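Long-range contacts in SPI-1 type 3 secretion system secretin (Salmonella enterica subsp. enterica serovar Typhimurium, PDB 4G08), which forms a ring-shaped multimer with an apparent central pore in the outer membrane, part of the type III secretion system that injects bacterial effectors into host cells: residues 35-40 / 77-82; 41-46 / 84-89. One frame throughout, in Å; residues are numbered along the deposited sequence.

Interactions 1 and 2 follow one another along the same two pieces of chain. In interaction 1, strand 38-40 pairs in parallel with strand 80-82. The backbone bonds there are straight, and aliphatic side chains on one face pack into the interior while I39 and Y81 lie on the more open face. Interaction 2 lies at the end of the strand pair, where S41 and the short, weakly bonded helix 42-45 meet D84 and the 3-10 turn 85-87. It is smaller and more polar, with two serines and two carboxylates supplying most of the bonds and M43 the apolar cover. The two contacts touch where S41 N meets I82 O, a probable hydrogen bond extending the strand pairing to the helix N-cap.

Interaction 1. Residues 35-40 / 77-82; sequences KEPVIV and GQAIYI
E36 comes up to the backbone of Q78, its CB lying 3.3 Å from Q78 O, while its side chain continues onto F75 of strand 71-75. P37 follows, and a proline suits a place where the ladder asks only for a carbonyl: it has no N-H to give, yet P37 O accepts from I80 N at 3.0 Å in a nearly straight bond (175° at the hydrogen). Its ring lies alongside A79, and the A79 methyl is also met by I39 CD1. From V38 onward the pairing is regular. V38, I39 and V40 stand level with I80, Y81 and I82 in parallel register, making 38-40 an edge strand within this chain of a mixed sheet in the secretin N0 domain, with 80-84 in the middle and 71-75 beyond it. V38 turns to the face covered by helix 23-30, where F27 lies. Its CG1 is anti to the backbone N (chi1 -178°) and crosses the end of I82, a tight approach of 3.4 Å between V38 CG1 and I82 CD1. I39 supplies both remaining ladder bonds: I39 N gives to I80 O at 2.8 Å, and I39 O accepts from I82 N at 2.9 Å. Its side chain takes the other face and runs beside that of Y81, with I39 CD1 3.3 Å from Y81 CE2, obliquely to the ring; the Y81 hydroxyl is bonded to D76. V40, beta-branched like its strand neighbours and so suited to extended backbone, returns to the F27 face, where V40 CG2 lies 4.3 Å from I82 CD1.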
loop_
_atom_site.group_PDB
_atom_site.type_symbol
_atom_site.label_atom_id
_atom_site.label_comp_id
_atom_site.label_asym_id
_atom_site.label_seq_id
_atom_site.Cartn_x
_atom_site.Cartn_y
_atom_site.Cartn_z
ATOM N N LYS A 35 5.538 12.671 -11.353
ATOM C CA LYS A 35 5.330 13.878 -10.556
ATOM C C LYS A 35 5.549 13.613 -9.067
ATOM O O LYS A 35 6.019 14.484 -8.331
ATOM C CB LYS A 35 3.918 14.412 -10.797
ATOM C CG LYS A 35 3.727 15.014 -12.179
ATOM C CD LYS A 35 2.552 15.977 -12.206
ATOM C CE LYS A 35 1.919 16.053 -13.589
ATOM N NZ LYS A 35 0.806 17.043 -13.677
ATOM N N GLU A 36 5.248 12.392 -8.643
ATOM C CA GLU A 36 5.268 12.047 -7.229
ATOM C C GLU A 36 6.615 11.480 -6.843
ATOM O O GLU A 36 7.201 10.701 -7.586
ATOM C CB GLU A 36 4.191 11.021 -6.927
ATOM C CG GLU A 36 2.815 11.468 -7.356
ATOM C CD GLU A 36 2.408 10.888 -8.693
ATOM O OE1 GLU A 36 3.111 9.981 -9.192
ATOM O OE2 GLU A 36 1.377 11.338 -9.238
ATOM N N PRO A 37 7.078 11.814 -5.638
ATOM C CA PRO A 37 8.270 11.188 -5.109
ATOM C C PRO A 37 8.002 9.755 -4.730
ATOM O O PRO A 37 6.853 9.367 -4.502
ATOM C CB PRO A 37 8.577 12.005 -3.860
ATOM C CG PRO A 37 7.269 12.530 -3.428
ATOM C CD PRO A 37 6.455 12.725 -4.668
ATOM N N VAL A 38 9.077 8.986 -4.656
ATOM C CA VAL A 38 9.007 7.605 -4.244
ATOM C C VAL A 38 9.819 7.444 -2.977
ATOM O O VAL A 38 10.894 8.033 -2.839
ATOM C CB VAL A 38 9.567 6.665 -5.321
ATOM C CG1 VAL A 38 9.431 5.222 -4.886
ATOM C CG2 VAL A 38 8.845 6.882 -6.636
ATOM N N ILE A 39 9.176 6.877 -1.971
ATOM C CA ILE A 39 9.789 6.683 -0.680
ATOM C C ILE A 39 10.032 5.204 -0.474
ATOM O O ILE A 39 9.094 4.412 -0.427
ATOM C CB ILE A 39 8.866 7.200 0.417
ATOM C CG1 ILE A 39 8.535 8.657 0.147
ATOM C CG2 ILE A 39 9.502 7.038 1.782
ATOM C CD1 ILE A 39 7.151 9.018 0.606
ATOM N N VAL A 40 11.304 4.838 -0.412
ATOM C CA VAL A 40 11.698 3.445 -0.308
ATOM C C VAL A 40 12.190 3.123 1.097
ATOM O O VAL A 40 12.996 3.858 1.671
ATOM C CB VAL A 40 12.798 3.100 -1.322
ATOM C CG1 VAL A 40 13.181 1.644 -1.189
ATOM C CG2 VAL A 40 12.323 3.376 -2.739
ATOM N N GLY A 77 -1.827 9.074 -3.552
ATOM C CA GLY A 77 -2.323 10.182 -4.356
ATOM C C GLY A 77 -1.296 11.281 -4.531
ATOM O O GLY A 77 -1.359 12.048 -5.492
ATOM N N GLN A 78 -0.289 11.293 -3.660
ATOM C CA GLN A 78 0.754 12.312 -3.732
ATOM C C GLN A 78 2.157 11.738 -3.750
ATOM O O GLN A 78 3.107 12.432 -4.107
ATOM C CB GLN A 78 0.624 13.281 -2.571
ATOM C CG GLN A 78 -0.675 14.046 -2.600
ATOM C CD GLN A 78 -1.741 13.386 -1.759
ATOM O OE1 GLN A 78 -1.449 12.745 -0.750
ATOM N NE2 GLN A 78 -2.980 13.493 -2.203
ATOM N N ALA A 79 2.304 10.516 -3.260
ATOM C CA ALA A 79 3.610 9.881 -3.183
ATOM C C ALA A 79 3.467 8.371 -3.246
ATOM O O ALA A 79 2.415 7.827 -2.917
ATOM C CB ALA A 79 4.310 10.283 -1.898
ATOM N N ILE A 80 4.520 7.707 -3.705
ATOM C CA ILE A 80 4.537 6.252 -3.793
ATOM C C ILE A 80 5.456 5.683 -2.719
ATOM O O ILE A 80 6.600 6.121 -2.573
ATOM C CB ILE A 80 5.019 5.779 -5.176
ATOM C CG1 ILE A 80 4.054 6.258 -6.261
ATOM C CG2 ILE A 80 5.143 4.263 -5.210
ATOM C CD1 ILE A 80 4.501 5.929 -7.668
ATOM N N TYR A 81 4.948 4.745 -1.940
ATOM C CA TYR A 81 5.702 4.131 -0.858
ATOM C C TYR A 81 5.988 2.690 -1.209
ATOM O O TYR A 81 5.138 1.969 -1.572
ATOM C CB TYR A 81 4.944 4.196 0.478
ATOM C CG TYR A 81 4.526 5.570 0.903
ATOM C CD1 TYR A 81 3.450 6.181 0.317
ATOM C CD2 TYR A 81 5.168 6.241 1.902
ATOM C CE1 TYR A 81 3.066 7.393 0.672
ATOM C CE2 TYR A 81 4.764 7.481 2.261
ATOM C CZ TYR A 81 3.713 8.048 1.639
ATOM O OH TYR A 81 3.246 9.291 1.970
ATOM N N ILE A 82 7.228 2.305 -1.053
ATOM C CA ILE A 82 7.676 0.950 -1.338
ATOM C C ILE A 82 8.345 0.341 -0.110
ATOM O O ILE A 82 9.197 0.963 0.527
ATOM C CB ILE A 82 8.658 0.924 -2.523
ATOM C CG1 ILE A 82 7.961 1.434 -3.788
ATOM C CG2 ILE A 82 9.187 -0.487 -2.746
ATOM C CD1 ILE A 82 8.910 1.872 -4.877
#

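Interaction 2. Residues 41-46 / 84-89; sequences SKMAAR and DASEMR
S41, just ahead of the short, weakly bonded helix 42-45, and E87, at the end of the turn 85-87, reach toward each other, and the carboxylate oxygen E87 OE2 is where the two segments join. S41 OG donates to it in a hydrogen bond refined at 2.4 Å, a length so short that its exact value is doubtful. The same oxygen receives an amide from its own segment: D84 N meets E87 OE2 at 3.0 Å, nearly in line with the C-O bond. A chain extended beyond CG gives the glutamate the length to span this distance. S41 is the helix N-cap: chi1 of 79° places OG between the backbone N and the carbonyl carbon, where S41 OG can accept from A44 N at 3.1 Å. M43 lies across the E87 side chain. Its unbranched, flexible thioether chain bends at chi2 and chi3, with M43 CB 3.5 Å from D84 CB and M43 CE 3.9 Å from S86 OG. D84 presents OD2 to the turn that follows it, where S86 N closes an Asx turn from well above the carboxylate plane and S86 OG adds a second bond of 2.7 Å to D84 OD2. The other oxygen, D84 OD1, forms a salt bridge with K47. Helix 42-45 directly follows strand 38-40, while 84-89 connects the N0-domain sheet to the antiparallel sheet of strands 89-94, 127-132 and 120-121, the region matching the type II/III secretion system short domain, where R89 pairs with D138 of helix 134-150.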
loop_
_atom_site.group_PDB
_atom_site.type_symbol
_atom_site.label_atom_id
_atom_site.label_comp_id
_atom_site.label_asym_id
_atom_site.label_seq_id
_atom_site.Cartn_x
_atom_site.Cartn_y
_atom_site.Cartn_z
ATOM N N SER A 41 11.602 2.098 1.694
ATOM C CA SER A 41 11.890 1.759 3.075
ATOM C C SER A 41 13.310 1.248 3.216
ATOM O O SER A 41 13.923 0.803 2.255
ATOM C CB SER A 41 10.922 0.691 3.564
ATOM O OG SER A 41 11.316 -0.585 3.102
ATOM N N LYS A 42 13.762 1.142 4.456
ATOM C CA LYS A 42 15.101 0.662 4.712
ATOM C C LYS A 42 15.277 -0.746 4.160
ATOM O O LYS A 42 16.222 -1.019 3.420
ATOM C CB LYS A 42 15.365 0.660 6.211
ATOM C CG LYS A 42 16.522 -0.230 6.609
ATOM C CD LYS A 42 16.615 -0.388 8.113
ATOM C CE LYS A 42 15.879 -1.631 8.562
ATOM N NZ LYS A 42 15.551 -1.544 10.007
ATOM N N MET A 43 14.336 -1.634 4.474
ATOM C CA MET A 43 14.459 -3.022 4.041
ATOM C C MET A 43 14.352 -3.177 2.533
ATOM O O MET A 43 14.918 -4.112 1.970
ATOM C CB MET A 43 13.421 -3.916 4.716
ATOM C CG MET A 43 13.667 -4.119 6.194
ATOM S SD MET A 43 15.206 -5.004 6.492
ATOM C CE MET A 43 14.805 -6.616 5.834
ATOM N N ALA A 44 13.544 -2.357 1.876
ATOM C CA ALA A 44 13.458 -2.471 0.426
ATOM C C ALA A 44 14.766 -2.022 -0.193
ATOM O O ALA A 44 15.235 -2.594 -1.177
ATOM C CB ALA A 44 12.318 -1.641 -0.115
ATOM N N ALA A 45 15.326 -0.959 0.371
ATOM C CA ALA A 45 16.493 -0.309 -0.197
ATOM C C ALA A 45 17.736 -1.189 -0.161
ATOM O O ALA A 45 18.682 -0.946 -0.907
ATOM C CB ALA A 45 16.759 1.006 0.509
ATOM N N ARG A 46 17.755 -2.206 0.690
ATOM C CA ARG A 46 18.939 -3.056 0.756
ATOM C C ARG A 46 18.921 -4.173 -0.285
ATOM O O ARG A 46 19.942 -4.821 -0.512
ATOM C CB ARG A 46 19.140 -3.634 2.145
ATOM C CG ARG A 46 18.092 -4.631 2.560
ATOM C CD ARG A 46 18.202 -4.860 4.052
ATOM N NE ARG A 46 19.340 -5.704 4.389
ATOM C CZ ARG A 46 19.279 -7.024 4.510
ATOM N NH1 ARG A 46 18.140 -7.664 4.292
ATOM N NH2 ARG A 46 20.370 -7.709 4.818
ATOM N N ASP A 84 9.609 -3.625 1.827
ATOM C CA ASP A 84 9.845 -5.059 1.750
ATOM C C ASP A 84 8.607 -5.778 2.254
ATOM O O ASP A 84 7.949 -5.311 3.177
ATOM C CB ASP A 84 11.055 -5.428 2.615
ATOM C CG ASP A 84 11.534 -6.848 2.380
ATOM O OD1 ASP A 84 12.210 -7.081 1.349
ATOM O OD2 ASP A 84 11.462 -7.658 3.328
ATOM N N ALA A 85 8.346 -6.966 1.740
ATOM C CA ALA A 85 7.187 -7.708 2.199
ATOM C C ALA A 85 7.290 -7.966 3.698
ATOM O O ALA A 85 6.276 -8.049 4.391
ATOM C CB ALA A 85 7.057 -9.014 1.440
ATOM N N SER A 86 8.513 -7.913 4.217
ATOM C CA SER A 86 8.758 -8.214 5.626
ATOM C C SER A 86 8.264 -7.095 6.548
ATOM O O SER A 86 8.201 -7.263 7.765
ATOM C CB SER A 86 10.249 -8.471 5.860
ATOM O OG SER A 86 10.978 -7.257 5.931
ATOM N N GLU A 87 7.939 -5.946 5.961
ATOM C CA GLU A 87 7.489 -4.785 6.721
ATOM C C GLU A 87 5.967 -4.676 6.705
ATOM O O GLU A 87 5.397 -3.683 7.138
ATOM C CB GLU A 87 8.107 -3.512 6.153
ATOM C CG GLU A 87 9.594 -3.392 6.437
ATOM C CD GLU A 87 10.262 -2.268 5.668
ATOM O OE1 GLU A 87 10.977 -1.468 6.308
ATOM O OE2 GLU A 87 10.314 -2.349 4.421
ATOM N N MET A 88 5.324 -5.682 6.139
ATOM C CA MET A 88 3.882 -5.700 6.065
ATOM C C MET A 88 3.311 -5.537 7.461
ATOM O O MET A 88 3.790 -6.158 8.409
ATOM C CB MET A 88 3.433 -7.025 5.480
ATOM C CG MET A 88 1.944 -7.250 5.563
ATOM S SD MET A 88 1.149 -7.381 3.952
ATOM C CE MET A 88 2.186 -8.548 3.080
ATOM N N ARG A 89 2.327 -4.656 7.594
ATOM C CA ARG A 89 1.601 -4.530 8.851
ATOM C C ARG A 89 0.344 -5.378 8.817
ATOM O O ARG A 89 -0.418 -5.344 7.852
ATOM C CB ARG A 89 1.240 -3.071 9.153
ATOM C CG ARG A 89 0.372 -2.925 10.403
ATOM C CD ARG A 89 0.519 -1.608 11.163
ATOM N NE ARG A 89 -0.211 -1.675 12.450
ATOM C CZ ARG A 89 -1.167 -0.804 12.817
ATOM N NH1 ARG A 89 -1.250 0.387 12.243
ATOM N NH2 ARG A 89 -1.974 -1.094 13.832
#